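Local coordinates for NADH:ubiquinone oxidoreductase, Na translocating, C subunit (Parabacteroides distasonis, PDB 3LWX), which is probably a peripheral part of a membrane-bound respiratory complex and carries a domain of the FMN-binding family, at residues R17-R22 / G113-H118; M87-A92 / G100-D105; G93-L98 / G120-L125. All blocks are in the same frame, centred on the assembly; numbering follows the deposited sequence.

Contact 1. Residues R17-R22 / G113-H118; sequences RQQILR and GADFSH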
ATOM      1  N   ARG A  17      -5.329   4.584   9.612  1.00  7.34           N
ATOM      2  CA  ARG A  17      -4.309   3.990  10.478  0.67  6.93           C
ATOM      3  C   ARG A  17      -4.399   2.475  10.472  1.00  7.07           C
ATOM      4  O   ARG A  17      -3.379   1.794  10.387  1.00  7.26           O
ATOM      5  CB  ARG A  17      -4.440   4.473  11.922  0.67  7.27           C
ATOM      6  CG  ARG A  17      -4.133   5.940  12.136  0.67  8.04           C
ATOM      7  CD  ARG A  17      -4.144   6.294  13.617  0.67  8.95           C
ATOM      8  NE  ARG A  17      -3.882   7.724  13.821  0.67 11.42           N
ATOM      9  CZ  ARG A  17      -4.807   8.663  14.053  0.67 11.20           C
ATOM     10  NH1 ARG A  17      -6.094   8.361  14.181  0.67 13.23           N
ATOM     11  NH2 ARG A  17      -4.436   9.930  14.186  0.67 15.72           N
ATOM     12  N   GLN A  18      -5.626   1.940  10.548  1.00  7.18           N
ATOM     13  CA  GLN A  18      -5.823   0.485  10.499  1.00  7.16           C
ATOM     14  C   GLN A  18      -5.301  -0.116   9.193  1.00  7.24           C
ATOM     15  O   GLN A  18      -4.703  -1.190   9.210  1.00  7.69           O
ATOM     16  CB  GLN A  18      -7.291   0.098  10.690  1.00  7.34           C
ATOM     17  CG  GLN A  18      -7.829   0.284  12.070  1.00  8.63           C
ATOM     18  CD  GLN A  18      -9.320   0.021  12.085  1.00  9.44           C
ATOM     19  OE1 GLN A  18     -10.095   0.785  11.533  1.00 13.66           O
ATOM     20  NE2 GLN A  18      -9.719  -1.081  12.677  1.00 11.42           N
ATOM     21  N   GLN A  19      -5.555   0.557   8.067  1.00  6.79           N
ATOM     22  CA  GLN A  19      -5.088   0.081   6.762  1.00  6.43           C
ATOM     23  C   GLN A  19      -3.557   0.028   6.711  1.00  6.31           C
ATOM     24  O   GLN A  19      -2.956  -0.949   6.258  1.00  6.98           O
ATOM     25  CB  GLN A  19      -5.611   0.984   5.660  1.00  6.97           C
ATOM     26  CG  GLN A  19      -7.117   0.926   5.469  1.00  7.51           C
ATOM     27  CD  GLN A  19      -7.609   2.048   4.583  1.00  8.49           C
ATOM     28  OE1 GLN A  19      -7.071   2.296   3.505  1.00  8.08           O
ATOM     29  NE2 GLN A  19      -8.642   2.745   5.042  1.00 10.16           N
ATOM     30  N   ILE A  20      -2.919   1.113   7.136  1.00  6.07           N
ATOM     31  CA  ILE A  20      -1.470   1.190   7.184  1.00  6.34           C
ATOM     32  C   ILE A  20      -0.927   0.086   8.102  1.00  6.41           C
ATOM     33  O   ILE A  20       0.029  -0.616   7.740  1.00  6.77           O
ATOM     34  CB  ILE A  20      -1.042   2.604   7.624  1.00  6.50           C
ATOM     35  CG1 ILE A  20      -1.364   3.600   6.505  1.00  7.44           C
ATOM     36  CG2 ILE A  20       0.449   2.631   7.963  1.00  8.27           C
ATOM     37  CD1 ILE A  20      -1.194   5.059   6.889  1.00  8.80           C
ATOM     38  N   LEU A  21      -1.523  -0.058   9.280  1.00  6.69           N
ATOM     39  CA  LEU A  21      -1.089  -1.114  10.187  1.00  6.74           C
ATOM     40  C   LEU A  21      -1.254  -2.516   9.576  1.00  6.81           C
ATOM     41  O   LEU A  21      -0.367  -3.369   9.732  1.00  6.93           O
ATOM     42  CB  LEU A  21      -1.818  -0.999  11.527  1.00  7.79           C
ATOM     43  CG  LEU A  21      -1.365   0.175  12.393  1.00  8.14           C
ATOM     44  CD1 LEU A  21      -2.366   0.401  13.521  1.00 10.36           C
ATOM     45  CD2 LEU A  21       0.045  -0.039  12.922  1.00 10.41           C
ATOM     46  N   ARG A  22      -2.357  -2.762   8.878  1.00  6.60           N
ATOM     47  CA  ARG A  22      -2.534  -4.081   8.256  1.00  6.93           C
ATOM     48  C   ARG A  22      -1.428  -4.368   7.252  1.00  6.60           C
ATOM     49  O   ARG A  22      -1.041  -5.524   7.088  1.00  6.79           O
ATOM     50  CB  ARG A  22      -3.909  -4.242   7.600  1.00  7.04           C
ATOM     51  CG  ARG A  22      -5.048  -4.350   8.604  1.00  8.30           C
ATOM     52  CD  ARG A  22      -6.329  -4.827   7.955  1.00  9.15           C
ATOM     53  NE  ARG A  22      -6.886  -3.901   6.971  1.00  8.10           N
ATOM     54  CZ  ARG A  22      -7.799  -2.968   7.206  1.00  8.41           C
ATOM     55  NH1 ARG A  22      -8.276  -2.735   8.422  1.00  9.91           N
ATOM     56  NH2 ARG A  22      -8.222  -2.225   6.186  1.00  9.88           N
ATOM     57  N   GLY A 113       4.267  -6.804   3.842  1.00  7.04           N
ATOM     58  CA  GLY A 113       2.819  -6.961   3.969  1.00  6.50           C
ATOM     59  C   GLY A 113       2.118  -6.037   3.007  1.00  6.02           C
ATOM     60  O   GLY A 113       2.742  -5.209   2.353  1.00  6.64           O
ATOM     61  N   ALA A 114       0.791  -6.147   2.958  1.00  6.04           N
ATOM     62  CA  ALA A 114      -0.017  -5.396   2.017  1.00  6.50           C
ATOM     63  C   ALA A 114      -1.454  -5.327   2.504  1.00  6.18           C
ATOM     64  O   ALA A 114      -1.910  -6.208   3.243  1.00  7.38           O
ATOM     65  CB  ALA A 114       0.026  -6.072   0.650  1.00  8.01           C
ATOM     66  N   ASP A 115      -2.160  -4.295   2.052  1.00  6.20           N
ATOM     67  CA  ASP A 115      -3.585  -4.118   2.326  1.00  5.85           C
ATOM     68  C   ASP A 115      -4.200  -3.451   1.111  1.00  6.47           C
ATOM     69  O   ASP A 115      -3.639  -2.475   0.607  1.00  6.99           O
ATOM     70  CB  ASP A 115      -3.819  -3.235   3.553  1.00  6.97           C
ATOM     71  CG  ASP A 115      -5.267  -3.233   4.006  1.00  6.54           C
ATOM     72  OD1 ASP A 115      -5.725  -4.326   4.407  1.00  8.03           O
ATOM     73  OD2 ASP A 115      -5.916  -2.167   3.984  1.00  8.26           O
ATOM     74  N   PHE A 116      -5.363  -3.937   0.675  1.00  6.09           N
ATOM     75  CA  PHE A 116      -6.048  -3.365  -0.475  1.00  6.11           C
ATOM     76  C   PHE A 116      -7.481  -3.018  -0.108  1.00  6.88           C
ATOM     77  O   PHE A 116      -8.159  -3.798   0.567  1.00  7.82           O
ATOM     78  CB  PHE A 116      -6.029  -4.329  -1.673  1.00  6.86           C
ATOM     79  CG  PHE A 116      -4.640  -4.748  -2.082  1.00  6.76           C
ATOM     80  CD1 PHE A 116      -3.839  -3.920  -2.844  1.00  8.81           C
ATOM     81  CD2 PHE A 116      -4.121  -5.957  -1.682  1.00  8.11           C
ATOM     82  CE1 PHE A 116      -2.559  -4.291  -3.203  1.00  8.91           C
ATOM     83  CE2 PHE A 116      -2.835  -6.326  -2.032  1.00  9.12           C
ATOM     84  CZ  PHE A 116      -2.068  -5.496  -2.788  1.00  8.15           C
ATOM     85  N   SER A 117      -7.938  -1.903  -0.664  1.00  6.95           N
ATOM     86  CA  SER A 117      -9.259  -1.377  -0.426  1.00  7.15           C
ATOM     87  C   SER A 117      -9.918  -0.958  -1.735  1.00  7.45           C
ATOM     88  O   SER A 117      -9.272  -0.809  -2.772  1.00  7.51           O
ATOM     89  CB  SER A 117      -9.203  -0.171   0.504  1.00  8.08           C
ATOM     90  OG  SER A 117      -8.750  -0.534   1.796  1.00  8.74           O
ATOM     91  N   HIS A 118     -11.224  -0.729  -1.670  1.00  7.81           N
ATOM     92  CA  HIS A 118     -11.983  -0.351  -2.850  1.00  7.85           C
ATOM     93  C   HIS A 118     -13.264   0.352  -2.449  1.00  8.72           C
ATOM     94  O   HIS A 118     -13.773   0.199  -1.337  1.00  9.55           O
ATOM     95  CB  HIS A 118     -12.329  -1.584  -3.688  1.00  7.83           C
ATOM     96  CG  HIS A 118     -13.156  -2.568  -2.938  1.00  8.15           C
ATOM     97  ND1 HIS A 118     -14.535  -2.558  -2.970  1.00  8.72           N
ATOM     98  CD2 HIS A 118     -12.797  -3.511  -2.030  1.00  9.52           C
ATOM     99  CE1 HIS A 118     -14.981  -3.484  -2.143  1.00  9.25           C
ATOM    100  NE2 HIS A 118     -13.951  -4.071  -1.552  1.00 10.28           N
TER
HETATM  101  O   HOH W   1      -6.149  -0.061   2.208  1.00  8.01           O
HETATM  102  O   HOH W   2      -0.200  -7.723   5.321  1.00  7.88           O
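R22, near the end of helix 4-23, reaches across to D115 on strand 111-118 and closes a side-on salt bridge. Its CB already lies beside the carboxylate, 3.7 Å from D115 OD1, and CD passes the same oxygen. A bend at chi3 (-65°) then turns the head group back along the helix, so that NE points at OD1. The R22 NE to D115 OD1 bond is short and nearly straight, 2.8 Å with 171° at the hydrogen; OD1 lies in the guanidinium plane, yet NE meets it from above the carboxylate plane. At the tip, R22 NH2 gives a longer, more bent bond of 3.2 Å to D115 OD2 on its syn side. The two planes stand 59° apart, while Q18 O and Q19 CA lie over the rim of one guanidinium face.

D115 OD2 also accepts a hydrogen bond from a water at 2.8 Å; the same water donates to Q19 OE1 and accepts from S117 OG, joining three side chains of the two segments. Q19 NE2 turns instead to D15. A second water links A114 N to R22 O, 2.9 Å from the latter.

Helix 4-23 runs obliquely over the edge strand 111-118, with Q19 and I20 resting on Y101 of the adjacent strand 97-104, while F116, on the other face of the sheet, packs against F134 and F138.

Contact 2. Residues M87-A92 / G100-D105; sequences MALHGA and GYISVD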
HETATM    1  N   MSE A  87       4.261   2.312   1.593  1.00  6.01           N
HETATM    2  CA  MSE A  87       3.953   3.131   0.441  1.00  6.11           C
HETATM    3  C   MSE A  87       2.471   3.037   0.126  1.00  5.93           C
HETATM    4  O   MSE A  87       1.832   2.020   0.389  1.00  6.42           O
HETATM    5  CB  MSE A  87       4.796   2.650  -0.743  1.00  6.33           C
HETATM    6  CG  MSE A  87       6.274   2.879  -0.525  1.00  7.79           C
HETATM    7 SE   MSE A  87       7.440   2.109  -1.807  0.75  9.85          SE
HETATM    8  CE  MSE A  87       7.349   0.282  -1.199  1.00  9.48           C
ATOM      9  N   ALA A  88       1.940   4.133  -0.398  1.00  6.40           N
ATOM     10  CA  ALA A  88       0.517   4.273  -0.680  1.00  6.72           C
ATOM     11  C   ALA A  88       0.202   3.984  -2.144  1.00  6.78           C
ATOM     12  O   ALA A  88       0.876   4.485  -3.053  1.00  8.42           O
ATOM     13  CB  ALA A  88       0.040   5.661  -0.294  1.00  7.72           C
ATOM     14  N   LEU A  89      -0.855   3.220  -2.356  1.00  6.72           N
ATOM     15  CA  LEU A  89      -1.325   2.802  -3.653  1.00  6.48           C
ATOM     16  C   LEU A  89      -2.658   3.450  -4.003  1.00  6.69           C
ATOM     17  O   LEU A  89      -3.504   3.698  -3.136  1.00  7.12           O
ATOM     18  CB  LEU A  89      -1.552   1.295  -3.656  1.00  7.01           C
ATOM     19  CG  LEU A  89      -0.384   0.451  -3.142  1.00  7.31           C
ATOM     20  CD1 LEU A  89      -0.807  -1.006  -3.082  1.00  9.24           C
ATOM     21  CD2 LEU A  89       0.854   0.640  -3.998  1.00  8.72           C
ATOM     22  N   HIS A  90      -2.866   3.688  -5.295  1.00  7.00           N
ATOM     23  CA  HIS A  90      -4.147   4.200  -5.787  0.50  7.16           C
ATOM     24  C   HIS A  90      -4.331   3.702  -7.211  1.00  6.91           C
ATOM     25  O   HIS A  90      -3.376   3.557  -7.947  1.00  8.13           O
ATOM     26  CB  HIS A  90      -4.237   5.735  -5.721  0.50  7.95           C
ATOM     27  CG  HIS A  90      -3.319   6.439  -6.671  0.50  8.20           C
ATOM     28  ND1 HIS A  90      -3.737   6.943  -7.886  0.50  9.15           N
ATOM     29  CD2 HIS A  90      -1.991   6.684  -6.597  0.50  8.44           C
ATOM     30  CE1 HIS A  90      -2.705   7.481  -8.512  0.50  9.37           C
ATOM     31  NE2 HIS A  90      -1.635   7.333  -7.753  0.50 10.52           N
ATOM     32  N   GLY A  91      -5.573   3.428  -7.588  1.00  7.51           N
ATOM     33  CA  GLY A  91      -5.836   2.898  -8.922  1.00  8.17           C
ATOM     34  C   GLY A  91      -7.314   2.726  -9.178  1.00  7.94           C
ATOM     35  O   GLY A  91      -8.148   3.377  -8.551  1.00  8.20           O
ATOM     36  N   ALA A  92      -7.619   1.830 -10.116  1.00  9.41           N
ATOM     37  CA  ALA A  92      -8.960   1.694 -10.661  1.00 11.05           C
ATOM     38  C   ALA A  92      -9.386   0.251 -10.752  1.00  9.24           C
ATOM     39  O   ALA A  92      -8.616  -0.593 -11.183  1.00  9.76           O
ATOM     40  CB  ALA A  92      -8.987   2.334 -12.069  1.00 13.49           C
ATOM     41  N   GLY A 100      -4.678   1.265  -1.404  1.00  6.55           N
ATOM     42  CA  GLY A 100      -4.064   0.322  -0.514  1.00  6.90           C
ATOM     43  C   GLY A 100      -2.724   0.814  -0.027  1.00  6.14           C
ATOM     44  O   GLY A 100      -2.341   1.966  -0.271  1.00  6.03           O
ATOM     45  N   TYR A 101      -2.037  -0.068   0.672  1.00  6.27           N
ATOM     46  CA  TYR A 101      -0.698   0.194   1.193  1.00  6.52           C
ATOM     47  C   TYR A 101       0.127  -1.070   1.046  1.00  6.01           C
ATOM     48  O   TYR A 101      -0.400  -2.179   1.187  1.00  7.07           O
ATOM     49  CB  TYR A 101      -0.740   0.614   2.680  1.00  6.82           C
ATOM     50  CG  TYR A 101      -1.521   1.880   2.853  1.00  7.01           C
ATOM     51  CD1 TYR A 101      -0.914   3.120   2.703  1.00  6.92           C
ATOM     52  CD2 TYR A 101      -2.895   1.840   3.064  1.00  7.45           C
ATOM     53  CE1 TYR A 101      -1.660   4.289   2.775  1.00  7.70           C
ATOM     54  CE2 TYR A 101      -3.645   3.006   3.154  1.00  8.19           C
ATOM     55  CZ  TYR A 101      -3.025   4.232   2.983  1.00  7.08           C
ATOM     56  OH  TYR A 101      -3.742   5.401   3.031  1.00  9.32           O
ATOM     57  N   ILE A 102       1.415  -0.905   0.796  1.00  6.15           N
ATOM     58  CA  ILE A 102       2.310  -2.041   0.727  0.80  6.56           C
ATOM     59  C   ILE A 102       3.605  -1.662   1.430  1.00  5.82           C
ATOM     60  O   ILE A 102       4.085  -0.534   1.288  1.00  6.82           O
ATOM     61  CB  ILE A 102       2.497  -2.510  -0.730  0.80  7.39           C
ATOM     62  CG1 ILE A 102       3.190  -3.870  -0.808  0.80  6.44           C
ATOM     63  CG2 ILE A 102       3.240  -1.482  -1.535  0.80  8.47           C
ATOM     64  CD1 ILE A 102       3.086  -4.465  -2.191  0.80  8.79           C
ATOM     65  N   SER A 103       4.126  -2.593   2.222  1.00  5.90           N
ATOM     66  CA  SER A 103       5.346  -2.331   2.962  1.00  6.16           C
ATOM     67  C   SER A 103       6.460  -3.237   2.462  1.00  5.86           C
ATOM     68  O   SER A 103       6.219  -4.376   2.042  1.00  6.63           O
ATOM     69  CB  SER A 103       5.151  -2.527   4.475  1.00  6.75           C
ATOM     70  OG  SER A 103       4.947  -3.884   4.807  1.00  7.40           O
ATOM     71  N   VAL A 104       7.684  -2.725   2.543  1.00  6.17           N
ATOM     72  CA  VAL A 104       8.865  -3.490   2.228  1.00  6.19           C
ATOM     73  C   VAL A 104       9.833  -3.500   3.411  1.00  6.67           C
ATOM     74  O   VAL A 104       9.828  -2.611   4.272  1.00  7.21           O
ATOM     75  CB  VAL A 104       9.594  -2.981   0.950  1.00  6.72           C
ATOM     76  CG1 VAL A 104       8.723  -3.184  -0.292  1.00  7.66           C
ATOM     77  CG2 VAL A 104      10.014  -1.515   1.065  1.00  8.20           C
ATOM     78  N   ASP A 105      10.652  -4.541   3.412  1.00  6.98           N
ATOM     79  CA  ASP A 105      11.723  -4.726   4.364  1.00  7.48           C
ATOM     80  C   ASP A 105      12.808  -3.663   4.178  1.00  7.69           C
ATOM     81  O   ASP A 105      12.761  -2.833   3.270  1.00  7.66           O
ATOM     82  CB  ASP A 105      12.329  -6.110   4.178  1.00  8.18           C
ATOM     83  CG  ASP A 105      11.402  -7.245   4.594  1.00  8.93           C
ATOM     84  OD1 ASP A 105      10.489  -7.036   5.422  1.00  9.99           O
ATOM     85  OD2 ASP A 105      11.620  -8.372   4.103  1.00 10.88           O
TER
HETATM   86  O   HOH W   3      -3.572   4.603  -0.490  1.00  7.89           O
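L89 O accepts two hydrogen bonds, one from a water at 2.8 Å and a longer one from G100 N at 3.2 Å, which approaches from above the carbonyl plane with a bent 139° at the hydrogen. That water also donates to G100 O, which in turn accepts a straighter bond from L89 N at 2.9 Å. L89 and G100 therefore form a hydrogen-bonded antiparallel pair bridged by water on one flank. M87 and I102 make the next such pair, with M87 N to I102 O at 2.9 Å and I102 N to M87 O in return. Between them sits the non-hydrogen-bonded pair A88-Y101, where Y101 CA gives a CH...O contact to M87 O.

On the face carrying A88 and Y101, the methyl A88 CB meets Y101 CE1 obliquely at 3.8 Å. The face of M87, L89 and I102 is apolar: L89 CD2 touches I102 CG2, and the selenomethionine M87, bent at chi3 (-76°), brings CE to 3.8 Å from V104 CG1. G100 has no side chain, and its backbone angles call for glycine; L89 CD1 lies over its backbone, 4.0 Å from G100 C.

These strands, 82-92 and 97-104, form a beta hairpin within the antiparallel sheet. Helix 174-196 covers the side of M87 and L89 through Y191, M183 and L184, helix 4-23 packs on Y101, and strand 111-118 pairs with the far edge of 97-104.

Contact 3. Residues G93-L98 / G120-L125; sequences GLWGPL and GETPGL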
ATOM      1  N   GLY A  93     -10.629  -0.002 -10.363  1.00 10.14           N
ATOM      2  CA  GLY A  93     -11.216  -1.321 -10.444  1.00 10.63           C
ATOM      3  C   GLY A  93     -12.305  -1.377 -11.495  1.00 10.07           C
ATOM      4  O   GLY A  93     -12.379  -0.538 -12.393  1.00 11.82           O
ATOM      5  N   LEU A  94     -13.167  -2.373 -11.370  1.00  9.24           N
ATOM      6  CA  LEU A  94     -14.255  -2.538 -12.312  1.00  9.14           C
ATOM      7  C   LEU A  94     -15.347  -1.490 -12.131  1.00  9.70           C
ATOM      8  O   LEU A  94     -15.864  -0.944 -13.113  1.00 11.21           O
ATOM      9  CB  LEU A  94     -14.855  -3.944 -12.177  1.00  9.82           C
ATOM     10  CG  LEU A  94     -16.088  -4.239 -13.033  1.00 10.25           C
ATOM     11  CD1 LEU A  94     -15.865  -3.943 -14.511  1.00 11.52           C
ATOM     12  CD2 LEU A  94     -16.491  -5.696 -12.817  1.00 10.61           C
ATOM     13  N   TRP A  95     -15.695  -1.207 -10.882  1.00  8.78           N
ATOM     14  CA  TRP A  95     -16.836  -0.339 -10.574  1.00  9.34           C
ATOM     15  C   TRP A  95     -16.481   0.948  -9.861  1.00 10.33           C
ATOM     16  O   TRP A  95     -17.352   1.788  -9.638  1.00 13.63           O
ATOM     17  CB  TRP A  95     -17.881  -1.098  -9.746  1.00  9.56           C
ATOM     18  CG  TRP A  95     -18.428  -2.322 -10.411  1.00  8.91           C
ATOM     19  CD1 TRP A  95     -18.239  -3.614 -10.019  1.00  8.72           C
ATOM     20  CD2 TRP A  95     -19.273  -2.377 -11.576  1.00  8.57           C
ATOM     21  NE1 TRP A  95     -18.926  -4.471 -10.844  1.00  8.79           N
ATOM     22  CE2 TRP A  95     -19.568  -3.738 -11.806  1.00  8.91           C
ATOM     23  CE3 TRP A  95     -19.846  -1.410 -12.412  1.00 10.31           C
ATOM     24  CZ2 TRP A  95     -20.381  -4.161 -12.857  1.00  9.65           C
ATOM     25  CZ3 TRP A  95     -20.667  -1.840 -13.460  1.00 11.09           C
ATOM     26  CH2 TRP A  95     -20.909  -3.204 -13.674  1.00 10.76           C
ATOM     27  N   GLY A  96     -15.218   1.127  -9.513  1.00  9.55           N
ATOM     28  CA  GLY A  96     -14.805   2.333  -8.837  1.00  9.82           C
ATOM     29  C   GLY A  96     -13.341   2.250  -8.487  1.00  8.99           C
ATOM     30  O   GLY A  96     -12.653   1.315  -8.865  1.00  8.70           O
ATOM     31  N   PRO A  97     -12.844   3.254  -7.764  1.00  8.73           N
ATOM     32  CA  PRO A  97     -11.447   3.312  -7.359  0.50  8.42           C
ATOM     33  C   PRO A  97     -10.993   2.180  -6.453  1.00  7.93           C
ATOM     34  O   PRO A  97     -11.808   1.582  -5.737  1.00  8.06           O
ATOM     35  CB  PRO A  97     -11.392   4.618  -6.555  0.50  8.31           C
ATOM     36  CG  PRO A  97     -12.381   5.490  -7.266  0.50  6.87           C
ATOM     37  CD  PRO A  97     -13.513   4.556  -7.574  0.50  9.13           C
ATOM     38  N   LEU A  98      -9.688   1.931  -6.487  1.00  7.08           N
ATOM     39  CA  LEU A  98      -8.980   1.044  -5.599  1.00  7.13           C
ATOM     40  C   LEU A  98      -7.909   1.864  -4.887  1.00  6.36           C
ATOM     41  O   LEU A  98      -7.463   2.890  -5.395  1.00  6.91           O
ATOM     42  CB  LEU A  98      -8.267  -0.091  -6.333  1.00  7.12           C
ATOM     43  CG  LEU A  98      -9.080  -0.913  -7.318  1.00  7.57           C
ATOM     44  CD1 LEU A  98      -8.187  -1.976  -7.987  1.00  8.77           C
ATOM     45  CD2 LEU A  98     -10.323  -1.540  -6.658  1.00  8.49           C
ATOM     46  N   GLY A 120     -16.295   0.230  -4.427  1.00  9.93           N
ATOM     47  CA  GLY A 120     -17.523  -0.455  -4.803  1.00 10.85           C
ATOM     48  C   GLY A 120     -17.377  -1.736  -5.578  1.00  8.90           C
ATOM     49  O   GLY A 120     -18.243  -2.062  -6.397  1.00  9.52           O
ATOM     50  N   GLU A 121     -16.301  -2.478  -5.315  1.00  8.20           N
ATOM     51  CA  GLU A 121     -16.145  -3.777  -5.978  1.00  7.41           C
ATOM     52  C   GLU A 121     -17.128  -4.799  -5.394  1.00  7.71           C
ATOM     53  O   GLU A 121     -17.648  -4.634  -4.293  1.00  8.49           O
ATOM     54  CB  GLU A 121     -14.700  -4.270  -5.947  1.00  7.19           C
ATOM     55  CG  GLU A 121     -13.696  -3.288  -6.582  1.00  7.28           C
ATOM     56  CD  GLU A 121     -13.999  -2.978  -8.031  1.00  7.34           C
ATOM     57  OE1 GLU A 121     -13.709  -3.839  -8.897  1.00  8.84           O
ATOM     58  OE2 GLU A 121     -14.488  -1.855  -8.313  1.00  9.14           O
ATOM     59  N   THR A 122     -17.363  -5.857  -6.147  1.00  7.38           N
ATOM     60  CA  THR A 122     -18.452  -6.787  -5.842  1.00  7.46           C
ATOM     61  C   THR A 122     -18.083  -7.860  -4.829  1.00  7.57           C
ATOM     62  O   THR A 122     -17.111  -8.571  -5.019  1.00  7.68           O
ATOM     63  CB  THR A 122     -18.937  -7.444  -7.145  1.00  7.46           C
ATOM     64  OG1 THR A 122     -19.349  -6.401  -8.017  1.00  8.06           O
ATOM     65  CG2 THR A 122     -20.064  -8.435  -6.932  1.00  9.08           C
ATOM     66  N   PRO A 123     -18.897  -8.001  -3.764  1.00  7.98           N
ATOM     67  CA  PRO A 123     -18.691  -9.091  -2.793  1.00  8.67           C
ATOM     68  C   PRO A 123     -18.552 -10.443  -3.472  1.00  8.47           C
ATOM     69  O   PRO A 123     -19.362 -10.805  -4.344  1.00  8.85           O
ATOM     70  CB  PRO A 123     -19.950  -9.031  -1.927  1.00 10.23           C
ATOM     71  CG  PRO A 123     -20.314  -7.598  -1.944  1.00 10.33           C
ATOM     72  CD  PRO A 123     -20.032  -7.149  -3.364  1.00  9.60           C
ATOM     73  N   GLY A 124     -17.510 -11.170  -3.084  1.00  8.04           N
ATOM     74  CA  GLY A 124     -17.252 -12.488  -3.636  1.00  8.82           C
ATOM     75  C   GLY A 124     -16.467 -12.516  -4.930  1.00  8.92           C
ATOM     76  O   GLY A 124     -16.034 -13.591  -5.346  1.00 10.62           O
ATOM     77  N   LEU A 125     -16.285 -11.342  -5.547  1.00  7.87           N
ATOM     78  CA  LEU A 125     -15.571 -11.215  -6.811  1.00  8.11           C
ATOM     79  C   LEU A 125     -14.484 -10.166  -6.593  1.00  7.47           C
ATOM     80  O   LEU A 125     -13.574 -10.403  -5.800  1.00  8.12           O
ATOM     81  CB  LEU A 125     -16.541 -10.894  -7.966  1.00  8.59           C
ATOM     82  CG  LEU A 125     -17.643 -11.937  -8.173  1.00 11.27           C
ATOM     83  CD1 LEU A 125     -18.624 -11.438  -9.211  1.00 14.13           C
ATOM     84  CD2 LEU A 125     -17.049 -13.252  -8.607  1.00 13.28           C
TER
HETATM   85  O   HOH W   4     -14.282   0.124  -6.418  1.00  9.87           O
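This is a loop-to-loop contact at one end of the main sheet, its centre about 17 Å from the centre of the chain, in which the carboxylate of E121 binds the backbone of the turn joining strands 82-92 and 97-104. E121 OE1 accepts from L94 N at 2.9 Å, on its syn side but 25° out of the carboxylate plane. E121 OE2 uses its syn lone pair for W95 N, again at 2.9 Å and with 159° at the hydrogen; G96 N adds a weak bond to the same oxygen. A water at 2.7 Å donates to E121 OE2 as well, and it also donates to P97 O and accepts from G120 N.

The carboxylate reaches this row of N-H groups because the E121 chain folds at chi2 (-59°), and L98 CD2 packs on E121 CG at that bend, 3.8 Å away. The turn that it holds is the connection of a beta hairpin, closed at its base by a bond from G93 N to G96 O, and G93, without a side chain, lets the carboxylate come close. Helix 174-196 supplies a further partner, T176 OG1, to E121 OE1, and its V180 and M183 touch L98.

Outside this polar centre, W95 CB rests 3.5 Å from G120 O, and its indole extends beside T122, with L94 CG lying over one ring face near the rim. A glycerol molecule sits next to W95. Beyond T122 the chain reverses in a type II turn, T122 to L125, with G124 in its third position.

In the fold
From the N terminus, helix 4-23 comes first, and contact 1 closes the longest loop, bringing residues 17-22 back to strand 111-118 across 90 intervening residues. Contact 2 is nested inside it and closes the short hairpin of strands 82-92 and 97-104. Contact 3 joins the connection of that hairpin to the loop following strand 111-118, so its segments alternate along the chain with those of both other contacts. The three share neighbouring strands: D115 N bonds to Y101 O between contacts 1 and 2, G91 N to L98 O between contacts 2 and 3, and H118 packs on L98 between contacts 1 and 3. Together they tie the N-terminal helix, sheet and end loops.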